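PDB 6EZ7: protein PES4 from Saccharomyces cerevisiae S288C, which probably binds RNA, including mRNA 3'-untranslated regions and poly(A) or poly(U) tracts, through RNA recognition motifs, of which this chain is the third. Local coordinates for residues I4-L9 / D16-F21. Sequence-based numbering, arbitrary orientation.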
# COMPACT_ATOMS: atom_id res chain seq x y z
N ILE A 4 -4.92 -0.65 -2.95
CA ILE A 4 -4.10 0.55 -2.87
C ILE A 4 -2.68 0.29 -3.36
O ILE A 4 -2.22 -0.85 -3.41
CB ILE A 4 -4.04 1.09 -1.42
CG1 ILE A 4 -3.42 0.05 -0.48
CG2 ILE A 4 -5.42 1.51 -0.95
CD1 ILE A 4 -3.25 0.53 0.95
N PHE A 5 -2.00 1.36 -3.74
CA PHE A 5 -0.57 1.29 -4.00
C PHE A 5 0.17 1.96 -2.86
O PHE A 5 -0.27 2.99 -2.34
CB PHE A 5 -0.21 1.97 -5.33
CG PHE A 5 -0.51 1.13 -6.54
CD1 PHE A 5 0.13 -0.07 -6.74
CD2 PHE A 5 -1.42 1.57 -7.49
CE1 PHE A 5 -0.13 -0.84 -7.86
CE2 PHE A 5 -1.69 0.81 -8.61
CZ PHE A 5 -1.05 -0.40 -8.80
N ILE A 6 1.28 1.37 -2.46
CA ILE A 6 2.14 1.98 -1.45
C ILE A 6 3.51 2.16 -2.07
O ILE A 6 4.15 1.19 -2.49
CB ILE A 6 2.25 1.11 -0.19
CG1 ILE A 6 0.86 0.76 0.32
CG2 ILE A 6 3.07 1.83 0.87
CD1 ILE A 6 0.84 -0.49 1.15
N LYS A 7 3.96 3.41 -2.16
CA LYS A 7 5.23 3.70 -2.81
C LYS A 7 6.15 4.47 -1.87
O LYS A 7 5.74 4.86 -0.78
CB LYS A 7 5.00 4.48 -4.10
CG LYS A 7 3.97 3.84 -5.02
CD LYS A 7 3.93 4.50 -6.38
CE LYS A 7 5.02 3.97 -7.29
NZ LYS A 7 4.79 4.37 -8.71
N ASN A 8 7.39 4.67 -2.32
CA ASN A 8 8.43 5.28 -1.51
C ASN A 8 8.71 4.46 -0.26
O ASN A 8 8.93 5.01 0.83
CB ASN A 8 8.07 6.72 -1.13
CG ASN A 8 9.27 7.52 -0.69
OD1 ASN A 8 10.40 7.25 -1.11
ND2 ASN A 8 9.05 8.52 0.16
N LEU A 9 8.69 3.14 -0.41
CA LEU A 9 9.02 2.25 0.69
C LEU A 9 10.52 2.08 0.80
O LEU A 9 11.23 2.04 -0.21
CB LEU A 9 8.35 0.89 0.49
CG LEU A 9 6.83 0.81 0.66
CD1 LEU A 9 6.31 -0.49 0.07
CD2 LEU A 9 6.45 0.92 2.13
N ASP A 16 5.98 -8.56 6.16
CA ASP A 16 5.43 -8.41 7.51
C ASP A 16 5.20 -6.95 7.87
O ASP A 16 4.22 -6.61 8.54
CB ASP A 16 6.35 -9.06 8.54
CG ASP A 16 6.28 -10.57 8.52
OD1 ASP A 16 5.29 -11.12 7.99
OD2 ASP A 16 7.21 -11.21 9.06
N ASP A 17 6.11 -6.08 7.44
CA ASP A 17 5.95 -4.64 7.66
C ASP A 17 4.65 -4.14 7.05
O ASP A 17 3.90 -3.40 7.68
CB ASP A 17 7.12 -3.85 7.08
CG ASP A 17 8.42 -4.12 7.79
OD1 ASP A 17 8.39 -4.49 8.98
OD2 ASP A 17 9.49 -3.97 7.16
N ILE A 18 4.39 -4.55 5.81
CA ILE A 18 3.17 -4.13 5.14
C ILE A 18 1.96 -4.69 5.88
O ILE A 18 0.99 -3.99 6.13
CB ILE A 18 3.12 -4.59 3.67
CG1 ILE A 18 4.38 -4.13 2.94
CG2 ILE A 18 1.88 -4.06 2.99
CD1 ILE A 18 4.57 -2.64 2.95
N LEU A 19 2.05 -5.97 6.24
CA LEU A 19 0.98 -6.62 6.98
C LEU A 19 0.71 -5.92 8.30
O LEU A 19 -0.43 -5.63 8.63
CB LEU A 19 1.32 -8.09 7.22
CG LEU A 19 0.96 -9.07 6.12
CD1 LEU A 19 1.60 -10.42 6.38
CD2 LEU A 19 -0.56 -9.20 6.01
N ASN A 20 1.76 -5.65 9.05
CA ASN A 20 1.59 -5.10 10.38
C ASN A 20 1.03 -3.68 10.36
O ASN A 20 0.15 -3.35 11.16
CB ASN A 20 2.91 -5.15 11.14
CG ASN A 20 3.18 -6.53 11.69
OD1 ASN A 20 4.26 -7.10 11.51
ND2 ASN A 20 2.17 -7.09 12.35
N PHE A 21 1.50 -2.85 9.44
CA PHE A 21 0.97 -1.50 9.34
C PHE A 21 -0.44 -1.47 8.78
O PHE A 21 -1.34 -0.86 9.36
CB PHE A 21 1.88 -0.63 8.48
CG PHE A 21 3.09 -0.12 9.21
CD1 PHE A 21 2.95 0.77 10.26
CD2 PHE A 21 4.36 -0.53 8.84
CE1 PHE A 21 4.07 1.24 10.93
CE2 PHE A 21 5.47 -0.07 9.51
CZ PHE A 21 5.33 0.82 10.56
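In the hydrophobic core of this RNA recognition motif, Ile18 of helix 15-22, the first helix, packs against Ile6 and Leu9 of the central strand 3-9. Ile18 presents two separate branches. With CG1 beside the backbone N (chi1 -54°), its CG2 methyl falls anti to that N and lies 4.1 Å from CD1 of Ile6, the two isoleucines lying alongside each other and pointing opposite ways. The other branch ends in CD1, which meets both methyls of the Leu9 fork: CD1 of Leu9 at 4.0 Å and CD2 of Leu9 at 4.1 Å. The contact is purely apolar and small; the two segments together bury about 108 Å², with the CA atoms of Ile6 and Ile18 9.0 Å apart. In the β-α-β-β-α-β fold both helices lie on one face of the antiparallel sheet, in which strand 3-9 is hydrogen-bonded to strands 42-48 and 69-75. Ile18 also touches Val46 and Ile31, while Leu9 reaches Leu33 and Leu71, extending the core over neighbouring strands. Phe5 points to the opposite face of the sheet, the one commonly used by such domains to bind RNA, and its ring meets that of Phe45 there.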